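Side-chain contacts in Ent-copalyl diphosphate synthase (Streptomyces platensis, PDB 5BP8), which is a bacterial terpene cyclase-like protein of the class II type, built mainly of helices and loops and probably related in fold to the squalene-hopene cyclase family: residues R243-R248 and P252-T257; A41-G46 and A226-A231. One frame throughout, in Å; residues are numbered along the deposited sequence.

Contact 1 of 2, residues R243-R248 and P252-T257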
loop_
_atom_site.group_PDB
_atom_site.type_symbol
_atom_site.label_atom_id
_atom_site.label_comp_id
_atom_site.label_asym_id
_atom_site.label_seq_id
_atom_site.Cartn_x
_atom_site.Cartn_y
_atom_site.Cartn_z
ATOM N N ARG A 243 -3.696 0.174 20.752
ATOM C CA ARG A 243 -4.533 -0.883 21.322
ATOM C C ARG A 243 -5.626 -1.324 20.358
ATOM O O ARG A 243 -5.840 -2.522 20.166
ATOM C CB ARG A 243 -5.125 -0.449 22.669
ATOM C CG ARG A 243 -4.058 -0.327 23.752
ATOM C CD ARG A 243 -4.567 0.364 25.016
ATOM N NE ARG A 243 -3.644 0.209 26.143
ATOM C CZ ARG A 243 -3.766 0.809 27.331
ATOM N NH1 ARG A 243 -4.783 1.628 27.596
ATOM N NH2 ARG A 243 -2.857 0.591 28.266
ATOM N N ASP A 244 -6.319 -0.365 19.768
ATOM C CA ASP A 244 -7.414 -0.688 18.836
ATOM C C ASP A 244 -6.913 -1.460 17.629
ATOM O O ASP A 244 -7.526 -2.438 17.192
ATOM C CB ASP A 244 -8.121 0.564 18.360
ATOM C CG ASP A 244 -9.029 1.189 19.420
ATOM O OD1 ASP A 244 -9.404 0.488 20.398
ATOM O OD2 ASP A 244 -9.350 2.384 19.263
ATOM N N VAL A 245 -5.799 -1.006 17.072
ATOM C CA VAL A 245 -5.295 -1.614 15.847
ATOM C C VAL A 245 -4.878 -3.062 16.099
ATOM O O VAL A 245 -5.285 -3.974 15.363
ATOM C CB VAL A 245 -4.139 -0.789 15.259
ATOM C CG1 VAL A 245 -3.463 -1.525 14.113
ATOM C CG2 VAL A 245 -4.629 0.574 14.804
ATOM N N GLN A 246 -4.116 -3.304 17.158
ATOM C CA GLN A 246 -3.631 -4.653 17.424
ATOM C C GLN A 246 -4.803 -5.594 17.766
ATOM O O GLN A 246 -4.828 -6.775 17.332
ATOM C CB GLN A 246 -2.510 -4.662 18.486
ATOM C CG GLN A 246 -2.931 -4.451 19.931
ATOM C CD GLN A 246 -3.530 -5.694 20.562
ATOM O OE1 GLN A 246 -3.156 -6.823 20.246
ATOM N NE2 GLN A 246 -4.456 -5.489 21.487
ATOM N N ALA A 247 -5.789 -5.058 18.499
ATOM C CA ALA A 247 -6.951 -5.835 18.911
ATOM C C ALA A 247 -7.750 -6.319 17.725
ATOM O O ALA A 247 -8.256 -7.452 17.712
ATOM C CB ALA A 247 -7.829 -5.015 19.848
ATOM N N ARG A 248 -7.806 -5.492 16.686
ATOM C CA ARG A 248 -8.575 -5.822 15.525
ATOM C C ARG A 248 -8.093 -7.128 14.903
ATOM O O ARG A 248 -8.898 -7.907 14.393
ATOM C CB ARG A 248 -8.496 -4.689 14.500
ATOM C CG ARG A 248 -9.360 -4.932 13.285
ATOM C CD ARG A 248 -9.434 -3.705 12.409
ATOM N NE ARG A 248 -10.391 -3.899 11.324
ATOM C CZ ARG A 248 -10.492 -3.092 10.276
ATOM N NH1 ARG A 248 -9.667 -2.052 10.129
ATOM N NH2 ARG A 248 -11.406 -3.341 9.352
ATOM N N PRO A 252 -0.940 -8.862 15.574
ATOM C CA PRO A 252 -0.268 -8.299 14.396
ATOM C C PRO A 252 -0.978 -7.056 13.862
ATOM O O PRO A 252 -2.183 -6.855 14.138
ATOM C CB PRO A 252 -0.303 -9.446 13.379
ATOM C CG PRO A 252 -0.587 -10.683 14.163
ATOM C CD PRO A 252 -1.388 -10.247 15.346
ATOM N N VAL A 253 -0.241 -6.220 13.127
ATOM C CA VAL A 253 -0.757 -4.924 12.687
ATOM C C VAL A 253 -0.345 -4.657 11.233
ATOM O O VAL A 253 0.697 -5.158 10.783
ATOM C CB VAL A 253 -0.262 -3.799 13.602
ATOM C CG1 VAL A 253 -0.817 -3.973 15.023
ATOM C CG2 VAL A 253 1.256 -3.752 13.643
ATOM N N PRO A 254 -1.158 -3.874 10.514
ATOM C CA PRO A 254 -0.787 -3.365 9.201
ATOM C C PRO A 254 0.200 -2.193 9.345
ATOM O O PRO A 254 0.367 -1.645 10.440
ATOM C CB PRO A 254 -2.101 -2.848 8.666
ATOM C CG PRO A 254 -2.797 -2.329 9.890
ATOM C CD PRO A 254 -2.488 -3.377 10.921
ATOM N N SER A 255 0.803 -1.776 8.242
ATOM C CA SER A 255 1.755 -0.655 8.246
ATOM C C SER A 255 1.087 0.713 8.018
ATOM O O SER A 255 1.709 1.764 8.208
ATOM C CB SER A 255 2.844 -0.893 7.196
ATOM O OG SER A 255 2.335 -0.768 5.867
ATOM N N ILE A 256 -0.170 0.680 7.577
ATOM C CA ILE A 256 -0.944 1.880 7.317
ATOM C C ILE A 256 -2.381 1.624 7.726
ATOM O O ILE A 256 -2.986 0.622 7.305
ATOM C CB ILE A 256 -0.817 2.349 5.837
ATOM C CG1 ILE A 256 -1.590 3.649 5.618
ATOM C CG2 ILE A 256 -1.230 1.268 4.869
ATOM C CD1 ILE A 256 -1.305 4.300 4.274
ATOM N N THR A 257 -2.874 2.461 8.642
ATOM C CA THR A 257 -4.267 2.404 9.093
ATOM C C THR A 257 -4.572 3.678 9.860
ATOM O O THR A 257 -3.751 4.133 10.639
ATOM C CB THR A 257 -4.573 1.153 9.928
ATOM O OG1 THR A 257 -5.985 1.077 10.197
ATOM C CG2 THR A 257 -3.762 1.129 11.234
HETATM O O HOH W 1 -7.081 -1.226 11.452
#

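Contact 2 of 2, residues A41-G46 and A226-A231. With SO4 (sulfate ion), chain E.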
loop_
_atom_site.group_PDB
_atom_site.type_symbol
_atom_site.label_atom_id
_atom_site.label_comp_id
_atom_site.label_asym_id
_atom_site.label_seq_id
_atom_site.Cartn_x
_atom_site.Cartn_y
_atom_site.Cartn_z
ATOM N N ALA A 41 7.439 -1.263 21.242
ATOM C CA ALA A 41 6.287 -1.189 22.140
ATOM C C ALA A 41 5.976 -2.518 22.837
ATOM O O ALA A 41 4.901 -3.068 22.685
ATOM C CB ALA A 41 5.072 -0.646 21.392
ATOM N N PRO A 42 6.947 -3.054 23.587
ATOM C CA PRO A 42 6.729 -4.324 24.284
ATOM C C PRO A 42 5.655 -4.192 25.383
ATOM O O PRO A 42 5.105 -5.204 25.806
ATOM C CB PRO A 42 8.110 -4.639 24.883
ATOM C CG PRO A 42 8.769 -3.307 25.008
ATOM C CD PRO A 42 8.272 -2.495 23.866
ATOM N N TRP A 43 5.348 -2.964 25.786
ATOM C CA TRP A 43 4.265 -2.663 26.774
ATOM C C TRP A 43 2.856 -2.955 26.241
ATOM O O TRP A 43 1.909 -3.167 26.993
ATOM C CB TRP A 43 4.357 -1.182 27.234
ATOM C CG TRP A 43 4.251 -0.205 26.097
ATOM C CD1 TRP A 43 5.279 0.383 25.459
ATOM C CD2 TRP A 43 3.056 0.262 25.456
ATOM N NE1 TRP A 43 4.816 1.177 24.447
ATOM C CE2 TRP A 43 3.452 1.101 24.408
ATOM C CE3 TRP A 43 1.693 0.026 25.644
ATOM C CZ2 TRP A 43 2.540 1.752 23.578
ATOM C CZ3 TRP A 43 0.780 0.656 24.801
ATOM C CH2 TRP A 43 1.210 1.508 23.782
ATOM N N LEU A 44 2.724 -2.980 24.918
ATOM C CA LEU A 44 1.431 -3.078 24.284
ATOM C C LEU A 44 0.868 -4.481 24.278
ATOM O O LEU A 44 1.591 -5.442 24.008
ATOM C CB LEU A 44 1.572 -2.600 22.815
ATOM C CG LEU A 44 0.322 -2.602 21.947
ATOM C CD1 LEU A 44 -0.712 -1.620 22.423
ATOM C CD2 LEU A 44 0.733 -2.259 20.504
ATOM N N ASP A 45 -0.436 -4.582 24.547
ATOM C CA ASP A 45 -1.165 -5.847 24.514
ATOM C C ASP A 45 -0.915 -6.566 23.178
ATOM O O ASP A 45 -0.798 -5.915 22.130
ATOM C CB ASP A 45 -2.677 -5.594 24.678
ATOM C CG ASP A 45 -3.102 -5.343 26.137
ATOM O OD1 ASP A 45 -2.307 -5.581 27.068
ATOM O OD2 ASP A 45 -4.263 -4.908 26.345
ATOM N N GLY A 46 -0.837 -7.895 23.222
ATOM C CA GLY A 46 -0.663 -8.697 21.996
ATOM C C GLY A 46 0.801 -8.890 21.623
ATOM O O GLY A 46 1.099 -9.369 20.537
ATOM N N ALA A 226 6.994 5.147 18.083
ATOM C CA ALA A 226 8.234 5.933 18.206
ATOM C C ALA A 226 7.931 7.282 18.863
ATOM O O ALA A 226 8.677 7.764 19.735
ATOM C CB ALA A 226 8.872 6.124 16.828
ATOM N N TRP A 227 6.816 7.872 18.482
ATOM C CA TRP A 227 6.406 9.184 18.986
ATOM C C TRP A 227 6.073 9.102 20.477
ATOM O O TRP A 227 6.505 9.956 21.255
ATOM C CB TRP A 227 5.201 9.698 18.186
ATOM C CG TRP A 227 4.821 11.138 18.447
ATOM C CD1 TRP A 227 5.171 12.240 17.702
ATOM C CD2 TRP A 227 4.002 11.626 19.523
ATOM N NE1 TRP A 227 4.616 13.375 18.254
ATOM C CE2 TRP A 227 3.929 13.036 19.388
ATOM C CE3 TRP A 227 3.372 11.014 20.616
ATOM C CZ2 TRP A 227 3.202 13.845 20.282
ATOM C CZ3 TRP A 227 2.646 11.825 21.523
ATOM C CH2 TRP A 227 2.580 13.228 21.339
ATOM N N LEU A 228 5.349 8.066 20.872
ATOM C CA LEU A 228 4.952 7.875 22.277
ATOM C C LEU A 228 6.119 7.577 23.201
ATOM O O LEU A 228 6.048 7.871 24.385
ATOM C CB LEU A 228 3.982 6.688 22.383
ATOM C CG LEU A 228 2.575 6.953 21.851
ATOM C CD1 LEU A 228 1.802 5.657 21.652
ATOM C CD2 LEU A 228 1.763 7.916 22.718
ATOM N N GLY A 229 7.152 6.941 22.686
ATOM C CA GLY A 229 8.309 6.620 23.471
ATOM C C GLY A 229 8.165 5.356 24.310
ATOM O O GLY A 229 7.180 4.608 24.206
ATOM N N ALA A 230 9.161 5.139 25.151
ATOM C CA ALA A 230 9.348 3.871 25.817
ATOM C C ALA A 230 8.336 3.636 26.929
ATOM O O ALA A 230 7.961 2.481 27.174
ATOM C CB ALA A 230 10.765 3.756 26.339
ATOM N N ALA A 231 7.850 4.703 27.560
ATOM C CA ALA A 231 6.882 4.531 28.640
ATOM C C ALA A 231 5.771 5.554 28.522
ATOM O O ALA A 231 5.735 6.525 29.265
ATOM C CB ALA A 231 7.581 4.630 29.993
HETATM S S SO4 E . 0.886 -9.715 25.821
HETATM O O1 SO4 E . -0.411 -9.960 25.092
HETATM O O2 SO4 E . 1.248 -8.290 25.659
HETATM O O3 SO4 E . 0.658 -10.022 27.246
HETATM O O4 SO4 E . 1.880 -10.667 25.271
HETATM O O HOH W 2 6.066 2.715 22.565
#

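Contact 1 of 2, residues R243-R248 and P252-T257
Helix 237-249 runs past the chain that follows it, and the backbones come closest at Gln246 and Val253, whose CA atoms lie 5.5 Å apart. No direct hydrogen bond joins the two segments; the contact is made mostly by methyl groups. Val245 is its centre and points its side chain at the loop. Its CG1 stands anti to the backbone N (chi1 171°), which places the two methyls over different parts of the loop. CG1 of Val245 meets CG1 of Val253 at 3.7 Å, the two side chains crossing at about a right angle. The same Val245 CG1 also lies 3.8 Å from CD of Pro254, the two side chains meeting at a slant. The other methyl, CG2 of Val245, meets CG2 of Thr257 tip to tip at 3.7 Å. CG1 of Val253 also rests 3.8 Å from CA of Gln246, near the aliphatic CB of that residue.

Thr257 turns its hydroxyl, anti to the backbone N, toward Arg248. A water bridges the two: it accepts from NH1 of Arg248 at 3.0 Å, at the edge and in the plane of the guanidinium, and lies 2.8 Å from OG1 of Thr257. NH2 of Arg248 forms a salt bridge with Asp22, and NH1 also bonds the carbonyl of Gly25, so several partners fix the flat group. The carbonyl O of Pro252 is buried here and has no partner in the model. Trp24 packs on Val245, Arg248 and Thr257, while helix 31-40 packs on Val253. This is a helix whose following loop folds back along its flank, a connection between helices 237-249 and 260-274 in an alpha-helical terpene cyclase fold.

Contact 2 of 2, residues A41-G46 and A226-A231
Trp43 puts its CG between the backbone N and the carbonyl carbon (chi1 58°), and chi2 of -97° turns the indole so that its NE1 side meets the end of helix 221-228. Trp43 is in a type I turn from Ala41 to Leu44, closed by the bond from Leu44 N to Ala41 O (3.1 Å). CB of Leu44 lies above one face of the indole, offset toward the rim. The carbonyl O of Ala230 comes obliquely to the ring, 3.8 Å from CD1 of Trp43. CZ2 of Trp43 is 4.4 Å from CD1 of Leu228, a loose apolar touch. Leu242 of helix 237-249 packs on both Trp43 and Leu228.

NE1 of Trp43 donates to a water at 2.7 Å, in the ring plane. The water lies 2.7 Å from O of Gly229, the residue that leaves the helix with positive phi. Away from the indole, N of Gly46 donates to O1 of the sulfate at 2.8 Å. N of His47 and N of Arg48 bind the same ion, which thus sits at the start of helix 47-57 and probably came from the crystallisation liquor. Across the segments the polar link passes through water, so the indole N-H is satisfied without a direct protein bond.

Contact 1 is buried and contact 2 only partly so, farther from the centre of the chain, yet their centres are about 13 Å apart. Helix 237-249 joins them: it supplies residues 243-248 to contact 1 and also packs on segment 41-46. There CG of Arg243 lies 3.8 Å from CD1 of Leu44, and the side chain of Gln246 packs against Leu44, Asp45 and Gly46. Contact 1 ties this helix to its own following loop, whereas contact 2 joins parts of the chain 180 residues apart. Each has a water bridge, but closely packed methyls dominate contact 1, while one indole near backbone carbonyls carries contact 2.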